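Side-chain contacts in E3 SUMO-protein ligase SIZ2 (Saccharomyces cerevisiae, PDB 6U75), which promotes the attachment of SUMO to proteins as an E3 ligase of the PIAS family, here as a fragment containing its PINIT domain and SP-RING zinc finger: residues 144-149 against 209-214; 187-192 against 225-230. All coordinates share one frame; numbering follows the deposited sequence.

Interaction 1: residues 144-149 against 209-214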
loop_
_atom_site.group_PDB
_atom_site.type_symbol
_atom_site.label_atom_id
_atom_site.label_comp_id
_atom_site.label_asym_id
_atom_site.label_seq_id
_atom_site.Cartn_x
_atom_site.Cartn_y
_atom_site.Cartn_z
ATOM N N ALA A 144 -8.198 9.284 -4.746
ATOM C CA ALA A 144 -8.327 8.918 -6.153
ATOM C C ALA A 144 -8.534 7.416 -6.313
ATOM O O ALA A 144 -9.344 6.972 -7.139
ATOM C CB ALA A 144 -7.090 9.374 -6.924
ATOM N N LEU A 145 -7.802 6.616 -5.536
ATOM C CA LEU A 145 -7.978 5.169 -5.599
ATOM C C LEU A 145 -9.372 4.768 -5.134
ATOM O O LEU A 145 -9.972 3.830 -5.675
ATOM C CB LEU A 145 -6.902 4.484 -4.757
ATOM C CG LEU A 145 -5.458 4.773 -5.181
ATOM C CD1 LEU A 145 -4.479 4.169 -4.190
ATOM C CD2 LEU A 145 -5.183 4.250 -6.584
ATOM N N LEU A 146 -9.908 5.467 -4.132
ATOM C CA LEU A 146 -11.292 5.237 -3.733
ATOM C C LEU A 146 -12.240 5.550 -4.879
ATOM O O LEU A 146 -13.221 4.833 -5.098
ATOM C CB LEU A 146 -11.641 6.087 -2.513
ATOM C CG LEU A 146 -13.070 5.912 -1.994
ATOM C CD1 LEU A 146 -13.209 4.591 -1.256
ATOM C CD2 LEU A 146 -13.472 7.074 -1.109
ATOM N N GLY A 147 -11.978 6.636 -5.604
ATOM C CA GLY A 147 -12.787 6.937 -6.772
ATOM C C GLY A 147 -12.748 5.817 -7.792
ATOM O O GLY A 147 -13.774 5.451 -8.372
ATOM N N LYS A 148 -11.561 5.255 -8.021
ATOM C CA LYS A 148 -11.448 4.104 -8.913
ATOM C C LYS A 148 -12.297 2.941 -8.411
ATOM O O LYS A 148 -13.020 2.303 -9.184
ATOM C CB LYS A 148 -9.987 3.673 -9.047
ATOM C CG LYS A 148 -9.142 4.583 -9.923
ATOM C CD LYS A 148 -7.748 4.013 -10.157
ATOM C CE LYS A 148 -7.787 2.734 -10.986
ATOM N NZ LYS A 148 -6.425 2.282 -11.390
ATOM N N ILE A 149 -12.215 2.652 -7.111
ATOM C CA ILE A 149 -12.968 1.533 -6.545
ATOM C C ILE A 149 -14.467 1.754 -6.715
ATOM O O ILE A 149 -15.215 0.824 -7.042
ATOM C CB ILE A 149 -12.596 1.333 -5.064
ATOM C CG1 ILE A 149 -11.154 0.834 -4.941
ATOM C CG2 ILE A 149 -13.571 0.365 -4.398
ATOM C CD1 ILE A 149 -10.629 0.813 -3.521
ATOM N N PHE A 209 -15.114 -3.538 5.416
ATOM C CA PHE A 209 -14.250 -2.520 5.992
ATOM C C PHE A 209 -14.282 -1.296 5.091
ATOM O O PHE A 209 -14.482 -1.406 3.879
ATOM C CB PHE A 209 -12.812 -3.027 6.144
ATOM C CG PHE A 209 -12.236 -3.592 4.879
ATOM C CD1 PHE A 209 -12.398 -4.930 4.566
ATOM C CD2 PHE A 209 -11.539 -2.784 3.998
ATOM C CE1 PHE A 209 -11.872 -5.452 3.401
ATOM C CE2 PHE A 209 -11.011 -3.301 2.830
ATOM C CZ PHE A 209 -11.178 -4.637 2.531
ATOM N N ASP A 210 -14.088 -0.124 5.691
ATOM C CA ASP A 210 -14.103 1.110 4.918
ATOM C C ASP A 210 -12.942 1.119 3.933
ATOM O O ASP A 210 -11.777 1.003 4.328
ATOM C CB ASP A 210 -14.026 2.320 5.845
ATOM C CG ASP A 210 -14.375 3.615 5.136
ATOM O OD1 ASP A 210 -15.580 3.891 4.965
ATOM O OD2 ASP A 210 -13.447 4.351 4.743
ATOM N N ALA A 211 -13.263 1.254 2.645
ATOM C CA ALA A 211 -12.227 1.228 1.619
ATOM C C ALA A 211 -11.228 2.360 1.810
ATOM O O ALA A 211 -10.019 2.168 1.632
ATOM C CB ALA A 211 -12.866 1.309 0.232
ATOM N N LEU A 212 -11.711 3.549 2.172
ATOM C CA LEU A 212 -10.817 4.694 2.300
ATOM C C LEU A 212 -9.847 4.508 3.459
ATOM O O LEU A 212 -8.651 4.787 3.326
ATOM C CB LEU A 212 -11.630 5.977 2.474
ATOM C CG LEU A 212 -10.826 7.278 2.489
ATOM C CD1 LEU A 212 -9.991 7.407 1.226
ATOM C CD2 LEU A 212 -11.750 8.474 2.642
ATOM N N TRP A 213 -10.339 4.026 4.602
ATOM C CA TRP A 213 -9.448 3.779 5.729
ATOM C C TRP A 213 -8.484 2.636 5.443
ATOM O O TRP A 213 -7.332 2.673 5.889
ATOM C CB TRP A 213 -10.260 3.493 6.987
ATOM C CG TRP A 213 -10.732 4.738 7.665
ATOM C CD1 TRP A 213 -11.969 5.308 7.573
ATOM C CD2 TRP A 213 -9.967 5.576 8.537
ATOM N NE1 TRP A 213 -12.022 6.447 8.339
ATOM C CE2 TRP A 213 -10.805 6.633 8.942
ATOM C CE3 TRP A 213 -8.656 5.532 9.018
ATOM C CZ2 TRP A 213 -10.374 7.638 9.804
ATOM C CZ3 TRP A 213 -8.230 6.530 9.874
ATOM C CH2 TRP A 213 -9.087 7.569 10.259
ATOM N N PHE A 214 -8.925 1.621 4.697
ATOM C CA PHE A 214 -8.014 0.555 4.299
ATOM C C PHE A 214 -6.889 1.101 3.427
ATOM O O PHE A 214 -5.714 0.786 3.641
ATOM C CB PHE A 214 -8.781 -0.542 3.563
ATOM C CG PHE A 214 -7.905 -1.640 3.031
ATOM C CD1 PHE A 214 -7.450 -2.648 3.864
ATOM C CD2 PHE A 214 -7.540 -1.667 1.696
ATOM C CE1 PHE A 214 -6.646 -3.660 3.376
ATOM C CE2 PHE A 214 -6.735 -2.676 1.202
ATOM C CZ PHE A 214 -6.288 -3.674 2.045
#
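The CA atoms of Leu146 and Leu212 lie 6.1 Å apart, the closest CA pair of the two segments, between a turn of helix 142-150 and the start of helix 211-218, close enough for a leucine to reach an alanine directly. Leu146 has the largest share of the contact and takes part in two of its three residue pairs. With CG anti to the backbone N (chi1 -179°), it projects from its helix and divides its methyls between two neighbours: CD1 packs on Ala211 CB at 3.6 Å, while CD2 comes within 4.2 Å of Leu212 CB. The two leucine side chains cross at about a right angle. Alanine suits position 211 because a single methyl lets the Leu146 branch settle close to the helix backbone, and the CD1 methyl also lies 3.9 Å from Leu212 N. One turn further on, Ile149 reaches the same alanine more loosely, its CD1 4.4 Å from Ala211 CB.

Asp210 fixes the start of the receiving helix as its N-cap. Its OD2 accepts Trp213 N at 3.1 Å through the anti lone pair, with an N-H...O angle of 155°, and OD1 takes the backbone N-H groups of Lys195 and Tyr196. Both carboxylate oxygens of this buried residue therefore have partners. Around this apolar seam, Leu145 and Ile149 continue onto Leu215 of helix 211-218, Leu146 also touches Tyr196, and strand 209-210, which leads into the receiving helix, pairs with strand 197-199; helix 142-150 thus lies against the SP-RING on the side of helix 211-218.

Interaction 2: residues 187-192 against 225-230. With ZN (zinc ion), chain C.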
loop_
_atom_site.group_PDB
_atom_site.type_symbol
_atom_site.label_atom_id
_atom_site.label_comp_id
_atom_site.label_asym_id
_atom_site.label_seq_id
_atom_site.Cartn_x
_atom_site.Cartn_y
_atom_site.Cartn_z
ATOM N N CYS A 187 -16.225 0.072 11.017
ATOM C CA CYS A 187 -14.989 -0.323 10.354
ATOM C C CYS A 187 -14.001 -0.868 11.380
ATOM O O CYS A 187 -13.833 -0.265 12.447
ATOM C CB CYS A 187 -14.372 0.860 9.624
ATOM S SG CYS A 187 -12.813 0.499 8.804
ATOM N N PRO A 188 -13.337 -1.995 11.116
ATOM C CA PRO A 188 -12.342 -2.483 12.084
ATOM C C PRO A 188 -11.169 -1.537 12.257
ATOM O O PRO A 188 -10.581 -1.479 13.345
ATOM C CB PRO A 188 -11.892 -3.827 11.489
ATOM C CG PRO A 188 -12.920 -4.183 10.475
ATOM C CD PRO A 188 -13.454 -2.891 9.954
ATOM N N ILE A 189 -10.813 -0.791 11.212
ATOM C CA ILE A 189 -9.636 0.069 11.269
ATOM C C ILE A 189 -9.961 1.385 11.963
ATOM O O ILE A 189 -9.274 1.796 12.905
ATOM C CB ILE A 189 -9.085 0.302 9.850
ATOM C CG1 ILE A 189 -8.812 -1.039 9.160
ATOM C CG2 ILE A 189 -7.817 1.148 9.900
ATOM C CD1 ILE A 189 -8.333 -0.907 7.729
ATOM N N SER A 190 -11.014 2.066 11.510
ATOM C CA SER A 190 -11.340 3.390 12.019
ATOM C C SER A 190 -12.205 3.358 13.269
ATOM O O SER A 190 -12.238 4.351 14.006
ATOM C CB SER A 190 -12.057 4.203 10.938
ATOM O OG SER A 190 -13.389 3.758 10.757
ATOM N N CYS A 191 -12.902 2.252 13.527
ATOM C CA CYS A 191 -13.809 2.151 14.667
ATOM C C CYS A 191 -14.932 3.178 14.569
ATOM O O CYS A 191 -15.448 3.653 15.582
ATOM C CB CYS A 191 -13.055 2.309 15.989
ATOM S SG CYS A 191 -11.695 1.140 16.195
ATOM N N THR A 192 -15.307 3.529 13.342
ATOM C CA THR A 192 -16.390 4.459 13.075
ATOM C C THR A 192 -17.315 3.849 12.032
ATOM O O THR A 192 -16.993 2.843 11.393
ATOM C CB THR A 192 -15.864 5.817 12.586
ATOM O OG1 THR A 192 -15.138 5.640 11.363
ATOM C CG2 THR A 192 -14.951 6.446 13.626
ATOM N N GLN A 225 -3.453 -7.207 3.533
ATOM C CA GLN A 225 -4.191 -8.311 4.124
ATOM C C GLN A 225 -5.542 -7.799 4.595
ATOM O O GLN A 225 -5.632 -6.719 5.189
ATOM C CB GLN A 225 -3.426 -8.927 5.297
ATOM C CG GLN A 225 -2.077 -9.511 4.916
ATOM C CD GLN A 225 -1.280 -9.964 6.123
ATOM O OE1 GLN A 225 -1.820 -10.102 7.221
ATOM N NE2 GLN A 225 0.014 -10.190 5.927
ATOM N N CYS A 226 -6.586 -8.567 4.317
ATOM C CA CYS A 226 -7.923 -8.185 4.738
ATOM C C CYS A 226 -7.933 -7.926 6.246
ATOM O O CYS A 226 -7.490 -8.786 7.019
ATOM C CB CYS A 226 -8.920 -9.290 4.386
ATOM S SG CYS A 226 -10.622 -8.956 4.890
ATOM N N PRO A 227 -8.425 -6.766 6.702
ATOM C CA PRO A 227 -8.452 -6.498 8.148
ATOM C C PRO A 227 -9.327 -7.458 8.943
ATOM O O PRO A 227 -9.377 -7.349 10.172
ATOM C CB PRO A 227 -9.004 -5.063 8.234
ATOM C CG PRO A 227 -8.848 -4.490 6.874
ATOM C CD PRO A 227 -8.983 -5.641 5.933
ATOM N N ILE A 228 -10.026 -8.381 8.287
ATOM C CA ILE A 228 -10.939 -9.308 8.951
ATOM C C ILE A 228 -10.400 -10.736 8.905
ATOM O O ILE A 228 -10.188 -11.363 9.945
ATOM C CB ILE A 228 -12.355 -9.221 8.339
ATOM C CG1 ILE A 228 -12.865 -7.778 8.421
ATOM C CG2 ILE A 228 -13.306 -10.182 9.042
ATOM C CD1 ILE A 228 -14.202 -7.556 7.758
ATOM N N CYS A 229 -10.167 -11.265 7.704
ATOM C CA CYS A 229 -9.697 -12.632 7.529
ATOM C C CYS A 229 -8.193 -12.730 7.302
ATOM O O CYS A 229 -7.660 -13.846 7.274
ATOM C CB CYS A 229 -10.428 -13.290 6.352
ATOM S SG CYS A 229 -10.181 -12.469 4.762
ATOM N N GLN A 230 -7.499 -11.607 7.135
ATOM C CA GLN A 230 -6.051 -11.551 6.953
ATOM C C GLN A 230 -5.578 -12.258 5.688
ATOM O O GLN A 230 -4.369 -12.450 5.508
ATOM C CB GLN A 230 -5.313 -12.125 8.170
ATOM C CG GLN A 230 -4.912 -11.075 9.189
ATOM C CD GLN A 230 -6.101 -10.328 9.754
ATOM O OE1 GLN A 230 -7.213 -10.854 9.803
ATOM N NE2 GLN A 230 -5.874 -9.092 10.183
HETATM ZN ZN ZN C . -11.633 -10.873 4.029
#
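Cys226 SG, in the turn whose Pro227 and Ile228 meet Ile189 and Pro188, is gripped by three groups: the zinc ion at 2.3 Å, Ile228 N at 3.5 Å and, weakly, Cys229 N, both through their N-H. This is a zinc knuckle of the SP-RING, built on the Cys-Pro-Ile-Cys sequence 226-229. The N-H groups of Ile228 and Cys229 point at this sulfur and would be expected to stabilise negative charge there. Cys203 and His205 complete the zinc site.

The loop 187-192 begins in a similar way, with Cys187 SG accepting weak bonds from Ile189 N and Ser190 N. No zinc is bound there, in keeping with the single zinc site of SP-RING domains, and the loop is tied further on by a hydrogen bond between Ser190 OG and Thr192 OG1, 2.6 Å, either of which could be the donor.

Between the loops the contact is apolar. Ile189 has CG1 anti to the carbonyl carbon (chi1 -55°), which brings the end of its chain over to Pro227, where Ile189 CD1 meets Pro227 CG at 3.7 Å. Proline suits both turns, since its ring fixes phi and offers a compact apolar surface. In RING-type ligases the corresponding two loops, with the central helix, form the E2-binding surface, so this partly exposed patch probably serves Ubc9 in the same way. A looser second touch runs from Pro188 CG to Ile228 CG1, 4.1 Å apart and meeting at an oblique angle.

The four segments alternate along the chain: 144-149, 187-192, 209-214 and 225-230, so the two contacts interleave, with their centres 13 Å apart. Strand 209-210 and helix 211-218, one side of interaction 1, are also what the loops of interaction 2 lean on. Helix 142-150, which follows strand 130-139 of the five-stranded sheet, packs against this helix in interaction 1, while the two loops of interaction 2 pack on other parts of the same element. There Phe214 CA lies 3.7 Å from Ile189 CD1, and Trp213 CE2 lies 3.4 Å from Ser190 CB. Interaction 1 thus joins the helix that follows this sheet to the SP-RING, whereas interaction 2 shapes the SP-RING's own probable E2-facing loops.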